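Local coordinates for EGF family domain-containing protein (Toxoplasma gondii, PDB 4Z80), which binds a RON2-family peptide and probably acts as a parasite surface adhesin at the moving junction during host-cell invasion, at residues Y64-K78 with H264-S277. Numbering follows the deposited sequence.
Sequences YDSSAQAYCQSSSAK and HCWPYKSGGNCFRS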
loop_
_atom_site.group_PDB
_atom_site.type_symbol
_atom_site.label_atom_id
_atom_site.label_comp_id
_atom_site.label_asym_id
_atom_site.label_seq_id
_atom_site.Cartn_x
_atom_site.Cartn_y
_atom_site.Cartn_z
ATOM N N TYR A 64 -13.193 1.582 7.771
ATOM C CA TYR A 64 -13.972 0.516 8.376
ATOM C C TYR A 64 -13.221 0.030 9.600
ATOM O O TYR A 64 -12.074 -0.408 9.488
ATOM C CB TYR A 64 -14.177 -0.623 7.383
ATOM C CG TYR A 64 -14.907 -1.822 7.931
ATOM C CD1 TYR A 64 -16.291 -1.828 8.019
ATOM C CD2 TYR A 64 -14.218 -2.956 8.324
ATOM C CE1 TYR A 64 -16.970 -2.930 8.504
ATOM C CE2 TYR A 64 -14.886 -4.068 8.816
ATOM C CZ TYR A 64 -16.260 -4.045 8.899
ATOM O OH TYR A 64 -16.927 -5.148 9.379
ATOM N N ASP A 65 -13.860 0.116 10.760
ATOM C CA ASP A 65 -13.245 -0.325 12.002
ATOM C C ASP A 65 -14.209 -1.235 12.758
ATOM O O ASP A 65 -15.181 -0.775 13.355
ATOM C CB ASP A 65 -12.838 0.871 12.861
ATOM C CG ASP A 65 -11.895 0.487 13.982
ATOM O OD1 ASP A 65 -11.998 -0.656 14.467
ATOM O OD2 ASP A 65 -11.047 1.317 14.373
ATOM N N SER A 66 -13.917 -2.530 12.732
ATOM C CA SER A 66 -14.742 -3.523 13.408
ATOM C C SER A 66 -14.065 -4.029 14.681
ATOM O O SER A 66 -14.363 -5.122 15.157
ATOM C CB SER A 66 -15.050 -4.691 12.471
ATOM O OG SER A 66 -13.859 -5.275 11.984
ATOM N N SER A 67 -13.150 -3.236 15.232
ATOM C CA SER A 67 -12.680 -3.498 16.588
ATOM C C SER A 67 -13.870 -3.260 17.512
ATOM O O SER A 67 -14.839 -2.600 17.132
ATOM C CB SER A 67 -11.480 -2.608 16.960
ATOM O OG SER A 67 -11.837 -1.236 17.004
ATOM N N ALA A 68 -13.813 -3.808 18.718
ATOM C CA ALA A 68 -14.910 -3.658 19.663
ATOM C C ALA A 68 -15.216 -2.182 19.938
ATOM O O ALA A 68 -16.379 -1.804 20.104
ATOM C CB ALA A 68 -14.581 -4.380 20.948
ATOM N N GLN A 69 -14.174 -1.350 19.970
ATOM C CA GLN A 69 -14.343 0.080 20.240
ATOM C C GLN A 69 -14.566 0.915 18.977
ATOM O O GLN A 69 -14.933 2.087 19.070
ATOM C CB GLN A 69 -13.125 0.628 20.993
ATOM C CG GLN A 69 -12.856 -0.054 22.324
ATOM C CD GLN A 69 -14.091 -0.130 23.195
ATOM O OE1 GLN A 69 -14.808 0.856 23.360
ATOM N NE2 GLN A 69 -14.366 -1.312 23.732
ATOM N N ALA A 70 -14.337 0.317 17.809
ATOM C CA ALA A 70 -14.515 1.004 16.528
ATOM C C ALA A 70 -13.778 2.345 16.504
ATOM O O ALA A 70 -14.295 3.338 15.997
ATOM C CB ALA A 70 -16.007 1.205 16.235
ATOM N N TYR A 71 -12.556 2.348 17.036
ATOM C CA TYR A 71 -11.785 3.575 17.256
ATOM C C TYR A 71 -11.768 4.537 16.075
ATOM O O TYR A 71 -12.080 5.713 16.225
ATOM C CB TYR A 71 -10.331 3.237 17.592
ATOM C CG TYR A 71 -10.128 2.406 18.839
ATOM C CD1 TYR A 71 -10.282 2.967 20.100
ATOM C CD2 TYR A 71 -9.752 1.075 18.754
ATOM C CE1 TYR A 71 -10.083 2.211 21.244
ATOM C CE2 TYR A 71 -9.551 0.315 19.888
ATOM C CZ TYR A 71 -9.718 0.892 21.131
ATOM O OH TYR A 71 -9.511 0.138 22.264
ATOM N N CYS A 72 -11.381 4.041 14.907
ATOM C CA CYS A 72 -11.091 4.928 13.790
ATOM C C CYS A 72 -12.343 5.338 13.023
ATOM O O CYS A 72 -12.250 6.080 12.047
ATOM C CB CYS A 72 -10.083 4.273 12.840
ATOM S SG CYS A 72 -8.464 3.926 13.605
ATOM N N GLN A 73 -13.509 4.877 13.470
ATOM C CA GLN A 73 -14.784 5.343 12.917
ATOM C C GLN A 73 -15.333 6.549 13.680
ATOM O O GLN A 73 -16.316 7.160 13.261
ATOM C CB GLN A 73 -15.821 4.214 12.914
ATOM C CG GLN A 73 -15.604 3.235 11.779
ATOM C CD GLN A 73 -16.614 2.095 11.711
ATOM O OE1 GLN A 73 -16.482 1.207 10.873
ATOM N NE2 GLN A 73 -17.619 2.104 12.594
ATOM N N SER A 74 -14.692 6.891 14.790
ATOM C CA SER A 74 -15.101 8.037 15.607
ATOM C C SER A 74 -14.928 9.360 14.874
ATOM O O SER A 74 -13.970 9.540 14.118
ATOM C CB SER A 74 -14.294 8.079 16.900
ATOM O OG SER A 74 -14.546 9.284 17.611
ATOM N N SER A 75 -15.842 10.294 15.122
ATOM C CA SER A 75 -15.752 11.615 14.511
ATOM C C SER A 75 -14.535 12.374 15.030
ATOM O O SER A 75 -14.078 13.321 14.389
ATOM C CB SER A 75 -17.029 12.422 14.770
ATOM O OG SER A 75 -17.273 12.554 16.159
ATOM N N SER A 76 -14.003 11.955 16.178
ATOM C CA SER A 76 -12.833 12.612 16.755
ATOM C C SER A 76 -11.530 11.925 16.349
ATOM O O SER A 76 -10.450 12.356 16.746
ATOM C CB SER A 76 -12.942 12.661 18.279
ATOM O OG SER A 76 -12.963 11.359 18.831
ATOM N N ALA A 77 -11.631 10.851 15.571
ATOM C CA ALA A 77 -10.445 10.195 15.035
ATOM C C ALA A 77 -9.929 10.980 13.838
ATOM O O ALA A 77 -10.687 11.267 12.916
ATOM C CB ALA A 77 -10.757 8.768 14.636
ATOM N N LYS A 78 -8.648 11.329 13.852
ATOM C CA LYS A 78 -8.059 12.010 12.708
ATOM C C LYS A 78 -7.567 10.983 11.698
ATOM O O LYS A 78 -6.778 10.104 12.030
ATOM C CB LYS A 78 -6.913 12.920 13.140
ATOM C CG LYS A 78 -6.294 13.697 11.993
ATOM C CD LYS A 78 -5.252 14.685 12.485
ATOM C CE LYS A 78 -4.619 15.432 11.323
ATOM N NZ LYS A 78 -3.675 16.486 11.781
ATOM N N HIS A 264 -3.374 -2.527 15.588
ATOM C CA HIS A 264 -3.476 -2.215 17.012
ATOM C C HIS A 264 -2.126 -2.031 17.691
ATOM O O HIS A 264 -2.069 -1.746 18.884
ATOM C CB HIS A 264 -4.287 -3.294 17.725
ATOM C CG HIS A 264 -5.711 -3.326 17.279
ATOM N ND1 HIS A 264 -6.559 -2.255 17.452
ATOM C CD2 HIS A 264 -6.422 -4.273 16.624
ATOM C CE1 HIS A 264 -7.739 -2.545 16.933
ATOM N NE2 HIS A 264 -7.682 -3.763 16.427
ATOM N N CYS A 265 -1.049 -2.177 16.929
ATOM C CA CYS A 265 0.294 -1.896 17.423
ATOM C C CYS A 265 0.553 -0.401 17.562
ATOM O O CYS A 265 1.500 -0.000 18.230
ATOM C CB CYS A 265 1.343 -2.495 16.491
ATOM S SG CYS A 265 1.174 -4.270 16.189
ATOM N N TRP A 266 -0.275 0.416 16.913
ATOM C CA TRP A 266 -0.081 1.861 16.917
ATOM C C TRP A 266 -0.994 2.517 17.931
ATOM O O TRP A 266 -2.124 2.071 18.139
ATOM C CB TRP A 266 -0.338 2.454 15.530
ATOM C CG TRP A 266 0.347 1.706 14.453
ATOM C CD1 TRP A 266 -0.246 1.012 13.445
ATOM C CD2 TRP A 266 1.761 1.556 14.268
ATOM N NE1 TRP A 266 0.705 0.443 12.639
ATOM C CE2 TRP A 266 1.947 0.761 13.121
ATOM C CE3 TRP A 266 2.887 2.020 14.956
ATOM C CZ2 TRP A 266 3.215 0.419 12.644
ATOM C CZ3 TRP A 266 4.148 1.678 14.479
ATOM C CH2 TRP A 266 4.300 0.888 13.338
ATOM N N PRO A 267 -0.523 3.597 18.564
ATOM C CA PRO A 267 -1.350 4.248 19.576
ATOM C C PRO A 267 -2.436 5.120 18.963
ATOM O O PRO A 267 -2.195 5.783 17.948
ATOM C CB PRO A 267 -0.345 5.101 20.341
ATOM C CG PRO A 267 0.657 5.472 19.320
ATOM C CD PRO A 267 0.768 4.288 18.389
ATOM N N TYR A 268 -3.617 5.105 19.569
ATOM C CA TYR A 268 -4.656 6.070 19.251
ATOM C C TYR A 268 -5.251 6.668 20.517
ATOM O O TYR A 268 -5.654 5.945 21.430
ATOM C CB TYR A 268 -5.787 5.451 18.421
ATOM C CG TYR A 268 -6.941 6.420 18.304
ATOM C CD1 TYR A 268 -6.821 7.578 17.544
ATOM C CD2 TYR A 268 -8.124 6.212 18.998
ATOM C CE1 TYR A 268 -7.854 8.484 17.460
ATOM C CE2 TYR A 268 -9.165 7.121 18.919
ATOM C CZ TYR A 268 -9.022 8.250 18.143
ATOM O OH TYR A 268 -10.045 9.162 18.057
ATOM N N LYS A 269 -5.304 7.994 20.549
ATOM C CA LYS A 269 -5.995 8.734 21.599
ATOM C C LYS A 269 -6.865 9.789 20.933
ATOM O O LYS A 269 -6.453 10.400 19.941
ATOM C CB LYS A 269 -4.994 9.363 22.561
ATOM C CG LYS A 269 -5.609 10.141 23.697
ATOM C CD LYS A 269 -4.516 10.518 24.675
ATOM C CE LYS A 269 -5.048 11.259 25.883
ATOM N NZ LYS A 269 -3.989 11.411 26.921
ATOM N N SER A 270 -8.064 9.981 21.480
ATOM C CA SER A 270 -9.081 10.855 20.897
ATOM C C SER A 270 -8.477 12.167 20.413
ATOM O O SER A 270 -7.743 12.831 21.141
ATOM C CB SER A 270 -10.190 11.129 21.920
ATOM O OG SER A 270 -11.374 11.576 21.286
ATOM N N GLY A 271 -8.770 12.518 19.165
ATOM C CA GLY A 271 -8.255 13.739 18.572
ATOM C C GLY A 271 -6.960 13.563 17.791
ATOM O O GLY A 271 -6.577 14.447 17.028
ATOM N N GLY A 272 -6.284 12.431 17.984
ATOM C CA GLY A 272 -5.015 12.169 17.314
ATOM C C GLY A 272 -5.216 11.336 16.061
ATOM O O GLY A 272 -6.329 10.909 15.779
ATOM N N ASN A 273 -4.148 11.126 15.296
ATOM C CA ASN A 273 -4.219 10.246 14.133
ATOM C C ASN A 273 -4.565 8.822 14.534
ATOM O O ASN A 273 -3.995 8.272 15.477
ATOM C CB ASN A 273 -2.900 10.260 13.356
ATOM C CG ASN A 273 -2.801 11.428 12.396
ATOM O OD1 ASN A 273 -3.231 11.349 11.241
ATOM N ND2 ASN A 273 -2.233 12.515 12.869
ATOM N N CYS A 274 -5.526 8.251 13.816
ATOM C CA CYS A 274 -5.952 6.876 14.002
ATOM C C CYS A 274 -5.437 6.077 12.816
ATOM O O CYS A 274 -5.864 6.308 11.686
ATOM C CB CYS A 274 -7.475 6.787 14.104
ATOM S SG CYS A 274 -8.105 5.351 15.008
ATOM N N PHE A 275 -4.515 5.156 13.081
ATOM C CA PHE A 275 -3.847 4.378 12.042
ATOM C C PHE A 275 -4.496 3.007 11.909
ATOM O O PHE A 275 -4.446 2.195 12.832
ATOM C CB PHE A 275 -2.352 4.224 12.355
ATOM C CG PHE A 275 -1.597 5.527 12.373
ATOM C CD1 PHE A 275 -1.172 6.110 11.190
ATOM C CD2 PHE A 275 -1.325 6.175 13.566
ATOM C CE1 PHE A 275 -0.479 7.306 11.195
ATOM C CE2 PHE A 275 -0.640 7.374 13.576
ATOM C CZ PHE A 275 -0.215 7.941 12.384
ATOM N N ARG A 276 -5.109 2.743 10.762
ATOM C CA ARG A 276 -5.765 1.468 10.530
ATOM C C ARG A 276 -5.783 1.148 9.047
ATOM O O ARG A 276 -5.885 2.045 8.210
ATOM C CB ARG A 276 -7.198 1.473 11.078
ATOM C CG ARG A 276 -7.959 0.170 10.853
ATOM C CD ARG A 276 -9.252 0.103 11.648
ATOM N NE ARG A 276 -9.966 -1.144 11.380
ATOM C CZ ARG A 276 -9.985 -2.217 12.170
ATOM N NH1 ARG A 276 -9.333 -2.235 13.330
ATOM N NH2 ARG A 276 -10.673 -3.285 11.787
ATOM N N SER A 277 -5.679 -0.140 8.738
ATOM C CA SER A 277 -5.754 -0.634 7.373
ATOM C C SER A 277 -4.796 0.110 6.450
ATOM O O SER A 277 -5.155 0.530 5.353
ATOM C CB SER A 277 -7.194 -0.542 6.863
ATOM O OG SER A 277 -8.038 -1.301 7.713
HETATM O O HOH W 1 -10.658 -1.714 7.655
HETATM O O HOH W 2 -8.811 0.005 15.181
HETATM O O HOH W 3 -12.164 8.838 19.578
HETATM O O HOH W 4 -4.505 9.029 9.986
HETATM O O HOH W 5 -1.389 14.814 11.557
#
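The C72–C274 disulfide ties the loop 64-78 to the loop 264-277, and tight packing surrounds it. C274 SG sits over the rim of one face of the Y268 ring within its own loop; across the contact, Y71 CB packs against both Y268 CD2 and this sulfur, and A77 CB meets C274 CB at 3.9 Å. On one flank of the disulfide, R276 reaches into the other loop: CG lies opposite the backbone N (chi1 179°) and the chain stays extended to NE, carrying the guanidinium onto the D65 carboxylate. The two planes, 15° apart, are stacked, with D65 OD1 3.3 Å from R276 NH1; since no N-H points at the oxygen, this salt bridge is purely electrostatic. R276 NE is spent instead on Y64 O, at 2.9 Å on a carbonyl lone pair, D175 and E177 take the terminal nitrogens, and a water joins NH1 to D65 OD2. Within its own loop D65 OD1 accepts from S67 N, closing an Asx turn.

The K78 and S76 side opens to solvent, with three bridging waters. K78 and N273 form a single beta bridge, K78 N bonding to G272 O (3.0 Å) and C274 N to K78 O (2.9 Å). Its loose part is the exposed lysine chain, which passes obliquely by the N273 amide, CD 3.7 Å from ND2. Nearby, S76 OG and S270 OG share a hydrogen bond.

Y268 and S270 bond through their backbones to the RON2-derived peptide; beside them, a covalent tie and one buried arginine gripped by three acids, which would probably keep it charged, probably restrict the loop's movement.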